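Local coordinates for 11S globulin seed storage protein (Amaranthus hypochondriacus, PDB 3QAC) that probably serves as a seed storage protein, a nutrient reservoir of the 11S globulin family whose subunits each contain two cupin domains, at residues I162-A167 with N176-F181; W38-Q43 with G49-R54. One frame throughout, in Å; residues are numbered along the deposited sequence.

Interaction 1. Residues I162-A167 with N176-F181; sequences ILIDTA and NFPTRF
Ile164 lays both of its branches against the ring of Pro178, the two side chains crossing at about a right angle. CD1 of Ile164 sits 3.8 Å from Pro178 CG, while CG2 of Ile164 comes to 3.9 Å from Pro178 CB, so the ring corner is gripped by the two methyl ends. Thr166 adds a third: its CG2 is 3.7 Å from Pro178 CG and also packs on the proline's backbone nitrogen. With chi1 at 44°, Thr166 turns this methyl to the proline and leaves OG1 to polar partners. Thr166 OG1 lies 2.6 Å from a water, which in turn donates to Asn176 O at 3.1 Å, and it also has a weak bond to Gly49 O. The same CD1 of Ile164 also abuts Arg180 NH2 at 3.8 Å, meeting the guanidinium at its edge and in its plane. A bend at chi3 (-69°) brings this group in, and salt bridges to Glu72 and Glu190 and a bond to Ser66 hold it. Shortening Ile164 to an alanine removes both methyls, and is likely to leave a gap beside the Pro178 ring and the guanidinium edge without its apolar neighbour. Here strand 158-164 ends, its chain bending through an inverse gamma turn at Asp165, and the returning segment passes Pro178 before entering strand 180-182 of the second sheet of the cupin domain. Methyl packing on a proline is the direct cement of this buried join, with a single water bridging the Thr166 hydroxyl to the Asn176 carbonyl.

Interaction 2. Residues W38-Q43 with G49-R54; sequences WDSNEQ and GVSVIR
Ser40 OG is gripped twice: by Ser51 OG at 2.6 Å, a short hydroxyl-hydroxyl bond whose donor could be either residue, and by a water at 3.1 Å. Both serines carry OG beside the backbone nitrogen and anti to the carbonyl carbon (chi1 -58° in Ser40), which turns the two hydroxyls to each other across the gap. The same water accepts from Val52 N at 2.7 Å and donates weakly to Trp38 O, filling in for a direct backbone link at this step. The other half of this Trp38-Val52 pairing is direct: Trp38 N reaches Val52 O over 3.0 Å in a nearly straight line (N-H...O 164°). Beyond that bond the indole takes over. Val52 CG1 lies over one face of the Trp38 six-membered ring, 4.2 Å from the centroid, a CH-pi contact displaced toward the rim. Arg54 stands at the ring's edge instead: its guanidinium turns a face to Trp38 CH2, which lies 3.6 Å from Arg54 NH2, and the two planes are 68° apart. The polar ends of this pair have partners outside the two segments: Trp38 NE1 bonds to Leu22 O, and Arg54 to Glu36 by a salt bridge and to Tyr349 OH. Past Trp38 the chain folds through an Asx turn, Asp39 OD1 accepting from Asn41 N at 2.9 Å, within a type I beta turn that ends at Glu42, the N-cap of helix 43-48. That helix links the two segments and sets Phe45 against Trp38, Val50 and Val52, while strand 51-57 lies between strands 33-37 and 158-164, and Ile347 and Tyr349 of strand 346-351 pack on the same group from the second cupin domain.

Overall arrangement
Interactions 1 and 2 lie side by side in the first cupin domain, their centres about 9 Å apart, joined where strands 51-57 and 158-164 run antiparallel as neighbours. Probable backbone hydrogen bonds tie them, Ile162 N to Ile53 O at 2.8 Å and Ile164 N to Ser51 O at 2.8 Å. Ser51 serves both contacts: its carbonyl bonds to Ile164 N and its side chain packs on Pro178. Farther out, Phe177 CZ approaches Asn41 OD1 at 3.4 Å. Along the chain the two follow in series, 38-54 closing before 162-181 opens. Interaction 2 is buried against the second cupin domain, whereas interaction 1 reaches a neighbouring subunit through Asn176, Thr179 and Phe181.

Interaction 1. Residues I162-A167 with N176-F181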
loop_
_atom_site.group_PDB
_atom_site.type_symbol
_atom_site.label_atom_id
_atom_site.label_comp_id
_atom_site.label_asym_id
_atom_site.label_seq_id
_atom_site.Cartn_x
_atom_site.Cartn_y
_atom_site.Cartn_z
ATOM N N ILE A 162 7.573 -5.240 22.082
ATOM C CA ILE A 162 6.919 -4.344 21.166
ATOM C C ILE A 162 7.433 -4.522 19.751
ATOM O O ILE A 162 8.612 -4.300 19.475
ATOM C CB ILE A 162 7.135 -2.915 21.644
ATOM C CG1 ILE A 162 6.601 -2.784 23.077
ATOM C CG2 ILE A 162 6.498 -1.919 20.690
ATOM C CD1 ILE A 162 6.833 -1.441 23.725
ATOM N N LEU A 163 6.562 -4.961 18.856
ATOM C CA LEU A 163 6.875 -4.884 17.442
ATOM C C LEU A 163 6.452 -3.522 16.908
ATOM O O LEU A 163 5.299 -3.087 17.102
ATOM C CB LEU A 163 6.185 -5.986 16.649
ATOM C CG LEU A 163 6.477 -5.815 15.159
ATOM C CD1 LEU A 163 7.561 -6.775 14.725
ATOM C CD2 LEU A 163 5.226 -6.023 14.334
ATOM N N ILE A 164 7.392 -2.853 16.245
ATOM C CA ILE A 164 7.136 -1.558 15.628
ATOM C C ILE A 164 7.206 -1.711 14.125
ATOM O O ILE A 164 8.274 -1.968 13.569
ATOM C CB ILE A 164 8.148 -0.498 16.051
ATOM C CG1 ILE A 164 8.339 -0.512 17.571
ATOM C CG2 ILE A 164 7.708 0.875 15.560
ATOM C CD1 ILE A 164 9.369 0.464 18.044
ATOM N N ASP A 165 6.065 -1.552 13.463
ATOM C CA ASP A 165 5.968 -1.931 12.068
ATOM C C ASP A 165 6.249 -0.739 11.173
ATOM O O ASP A 165 5.331 -0.136 10.606
ATOM C CB ASP A 165 4.593 -2.518 11.778
ATOM C CG ASP A 165 4.421 -2.861 10.333
ATOM O OD1 ASP A 165 5.469 -3.067 9.686
ATOM O OD2 ASP A 165 3.259 -2.916 9.848
ATOM N N THR A 166 7.534 -0.414 11.047
ATOM C CA THR A 166 7.973 0.793 10.376
ATOM C C THR A 166 7.582 0.751 8.914
ATOM O O THR A 166 7.372 1.786 8.306
ATOM C CB THR A 166 9.489 0.948 10.498
ATOM O OG1 THR A 166 10.098 -0.315 10.241
ATOM C CG2 THR A 166 9.865 1.350 11.897
ATOM N N ALA A 167 7.473 -0.446 8.354
ATOM C CA ALA A 167 7.072 -0.591 6.958
ATOM C C ALA A 167 5.549 -0.523 6.728
ATOM O O ALA A 167 5.083 -0.679 5.605
ATOM C CB ALA A 167 7.621 -1.891 6.391
ATOM N N ASN A 176 13.604 3.034 7.654
ATOM C CA ASN A 176 14.777 2.440 8.279
ATOM C C ASN A 176 14.658 2.222 9.786
ATOM O O ASN A 176 14.972 1.140 10.277
ATOM C CB ASN A 176 16.028 3.252 7.930
ATOM C CG ASN A 176 16.349 3.199 6.439
ATOM O OD1 ASN A 176 15.623 2.565 5.655
ATOM N ND2 ASN A 176 17.434 3.862 6.036
ATOM N N PHE A 177 14.208 3.245 10.507
ATOM C CA PHE A 177 14.132 3.193 11.966
ATOM C C PHE A 177 12.824 3.799 12.469
ATOM O O PHE A 177 12.288 4.715 11.859
ATOM C CB PHE A 177 15.315 3.956 12.597
ATOM C CG PHE A 177 16.664 3.443 12.165
ATOM C CD1 PHE A 177 17.299 2.427 12.879
ATOM C CD2 PHE A 177 17.293 3.967 11.037
ATOM C CE1 PHE A 177 18.532 1.939 12.479
ATOM C CE2 PHE A 177 18.527 3.485 10.623
ATOM C CZ PHE A 177 19.154 2.473 11.346
ATOM N N PRO A 178 12.314 3.307 13.601
ATOM C CA PRO A 178 11.127 3.966 14.157
ATOM C C PRO A 178 11.448 5.417 14.461
ATOM O O PRO A 178 12.597 5.762 14.745
ATOM C CB PRO A 178 10.881 3.205 15.458
ATOM C CG PRO A 178 11.431 1.844 15.193
ATOM C CD PRO A 178 12.668 2.090 14.348
ATOM N N THR A 179 10.440 6.264 14.360
ATOM C CA THR A 179 10.561 7.630 14.801
ATOM C C THR A 179 9.658 7.770 16.008
ATOM O O THR A 179 8.452 7.497 15.935
ATOM C CB THR A 179 10.136 8.591 13.711
ATOM O OG1 THR A 179 11.034 8.458 12.604
ATOM C CG2 THR A 179 10.196 10.008 14.196
ATOM N N ARG A 180 10.248 8.150 17.133
ATOM C CA ARG A 180 9.473 8.342 18.334
ATOM C C ARG A 180 9.489 9.767 18.848
ATOM O O ARG A 180 10.544 10.399 18.942
ATOM C CB ARG A 180 9.937 7.415 19.442
ATOM C CG ARG A 180 8.893 7.340 20.552
ATOM C CD ARG A 180 9.240 6.262 21.503
ATOM N NE ARG A 180 9.092 4.960 20.882
ATOM C CZ ARG A 180 7.974 4.262 20.942
ATOM N NH1 ARG A 180 6.940 4.771 21.582
ATOM N NH2 ARG A 180 7.896 3.067 20.381
ATOM N N PHE A 181 8.298 10.252 19.198
ATOM C CA PHE A 181 8.126 11.588 19.742
ATOM C C PHE A 181 7.623 11.452 21.178
ATOM O O PHE A 181 6.623 10.783 21.421
ATOM C CB PHE A 181 7.093 12.373 18.928
ATOM C CG PHE A 181 7.381 12.452 17.443
ATOM C CD1 PHE A 181 7.729 13.656 16.857
ATOM C CD2 PHE A 181 7.267 11.334 16.635
ATOM C CE1 PHE A 181 7.971 13.750 15.493
ATOM C CE2 PHE A 181 7.505 11.418 15.271
ATOM C CZ PHE A 181 7.854 12.633 14.697
HETATM O O HOH W 1 12.468 -0.402 11.354
#

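Interaction 2. Residues W38-Q43 with G49-R54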
loop_
_atom_site.group_PDB
_atom_site.type_symbol
_atom_site.label_atom_id
_atom_site.label_comp_id
_atom_site.label_asym_id
_atom_site.label_seq_id
_atom_site.Cartn_x
_atom_site.Cartn_y
_atom_site.Cartn_z
ATOM N N TRP A 38 16.485 -3.984 19.686
ATOM C CA TRP A 38 17.147 -4.893 18.777
ATOM C C TRP A 38 17.760 -4.051 17.677
ATOM O O TRP A 38 17.403 -2.888 17.523
ATOM C CB TRP A 38 16.190 -5.935 18.217
ATOM C CG TRP A 38 16.029 -7.137 19.104
ATOM C CD1 TRP A 38 16.524 -8.393 18.886
ATOM C CD2 TRP A 38 15.318 -7.198 20.346
ATOM N NE1 TRP A 38 16.167 -9.227 19.922
ATOM C CE2 TRP A 38 15.423 -8.513 20.828
ATOM C CE3 TRP A 38 14.603 -6.261 21.101
ATOM C CZ2 TRP A 38 14.835 -8.920 22.033
ATOM C CZ3 TRP A 38 14.020 -6.662 22.286
ATOM C CH2 TRP A 38 14.141 -7.980 22.743
ATOM N N ASP A 39 18.678 -4.641 16.926
ATOM C CA ASP A 39 19.369 -3.940 15.849
ATOM C C ASP A 39 18.523 -3.971 14.585
ATOM O O ASP A 39 18.438 -4.985 13.902
ATOM C CB ASP A 39 20.740 -4.588 15.608
ATOM C CG ASP A 39 21.559 -3.879 14.543
ATOM O OD1 ASP A 39 21.101 -2.878 13.951
ATOM O OD2 ASP A 39 22.683 -4.342 14.287
ATOM N N SER A 40 17.908 -2.844 14.267
ATOM C CA SER A 40 17.051 -2.754 13.102
ATOM C C SER A 40 17.822 -2.826 11.801
ATOM O O SER A 40 17.212 -2.926 10.738
ATOM C CB SER A 40 16.235 -1.465 13.134
ATOM O OG SER A 40 15.468 -1.405 14.307
ATOM N N ASN A 41 19.153 -2.767 11.871
ATOM C CA ASN A 41 19.958 -2.866 10.655
ATOM C C ASN A 41 20.149 -4.304 10.255
ATOM O O ASN A 41 20.444 -4.586 9.108
ATOM C CB ASN A 41 21.335 -2.222 10.819
ATOM C CG ASN A 41 21.281 -0.722 10.792
ATOM O OD1 ASN A 41 20.784 -0.130 9.836
ATOM N ND2 ASN A 41 21.808 -0.091 11.837
ATOM N N GLU A 42 20.015 -5.220 11.205
ATOM C CA GLU A 42 20.073 -6.637 10.858
ATOM C C GLU A 42 19.265 -6.896 9.595
ATOM O O GLU A 42 18.121 -6.459 9.467
ATOM C CB GLU A 42 19.547 -7.497 12.004
ATOM C CG GLU A 42 20.500 -7.549 13.176
ATOM C CD GLU A 42 21.654 -8.523 12.948
ATOM O OE1 GLU A 42 22.515 -8.600 13.851
ATOM O OE2 GLU A 42 21.692 -9.213 11.883
ATOM N N GLN A 43 19.871 -7.615 8.665
ATOM C CA GLN A 43 19.277 -7.823 7.365
ATOM C C GLN A 43 17.827 -8.297 7.459
ATOM O O GLN A 43 16.968 -7.829 6.713
ATOM C CB GLN A 43 20.079 -8.844 6.570
ATOM C CG GLN A 43 19.540 -9.041 5.184
ATOM C CD GLN A 43 20.389 -9.957 4.358
ATOM O OE1 GLN A 43 21.556 -10.209 4.681
ATOM N NE2 GLN A 43 19.818 -10.468 3.273
ATOM N N GLY A 49 10.997 -5.175 7.729
ATOM C CA GLY A 49 10.570 -3.789 7.830
ATOM C C GLY A 49 9.967 -3.506 9.189
ATOM O O GLY A 49 8.931 -2.846 9.313
ATOM N N VAL A 50 10.614 -4.021 10.226
ATOM C CA VAL A 50 10.127 -3.795 11.569
ATOM C C VAL A 50 11.283 -3.520 12.483
ATOM O O VAL A 50 12.448 -3.692 12.115
ATOM C CB VAL A 50 9.352 -5.001 12.102
ATOM C CG1 VAL A 50 8.168 -5.333 11.170
ATOM C CG2 VAL A 50 10.272 -6.192 12.260
ATOM N N SER A 51 10.951 -3.047 13.666
ATOM C CA SER A 51 11.917 -2.928 14.733
ATOM C C SER A 51 11.273 -3.573 15.943
ATOM O O SER A 51 10.053 -3.696 16.033
ATOM C CB SER A 51 12.257 -1.472 15.012
ATOM O OG SER A 51 12.939 -0.879 13.909
ATOM N N VAL A 52 12.095 -4.027 16.861
ATOM C CA VAL A 52 11.578 -4.619 18.064
ATOM C C VAL A 52 12.258 -3.956 19.246
ATOM O O VAL A 52 13.487 -3.725 19.241
ATOM C CB VAL A 52 11.790 -6.159 18.075
ATOM C CG1 VAL A 52 11.296 -6.769 19.365
ATOM C CG2 VAL A 52 11.084 -6.799 16.889
ATOM N N ILE A 53 11.446 -3.601 20.232
ATOM C CA ILE A 53 11.946 -3.202 21.531
ATOM C C ILE A 53 11.293 -4.001 22.652
ATOM O O ILE A 53 10.225 -4.609 22.485
ATOM C CB ILE A 53 11.730 -1.724 21.802
ATOM C CG1 ILE A 53 10.243 -1.393 21.796
ATOM C CG2 ILE A 53 12.490 -0.883 20.787
ATOM C CD1 ILE A 53 9.943 -0.023 22.411
ATOM N N ARG A 54 11.955 -4.011 23.798
ATOM C CA ARG A 54 11.391 -4.608 24.981
ATOM C C ARG A 54 11.590 -3.599 26.089
ATOM O O ARG A 54 12.695 -3.109 26.290
ATOM C CB ARG A 54 12.064 -5.939 25.296
ATOM C CG ARG A 54 11.732 -6.486 26.672
ATOM C CD ARG A 54 12.359 -7.853 26.893
ATOM N NE ARG A 54 13.818 -7.801 26.856
ATOM C CZ ARG A 54 14.585 -8.762 26.355
ATOM N NH1 ARG A 54 15.904 -8.633 26.350
ATOM N NH2 ARG A 54 14.031 -9.851 25.843
HETATM O O HOH W 2 14.710 -3.832 16.100
#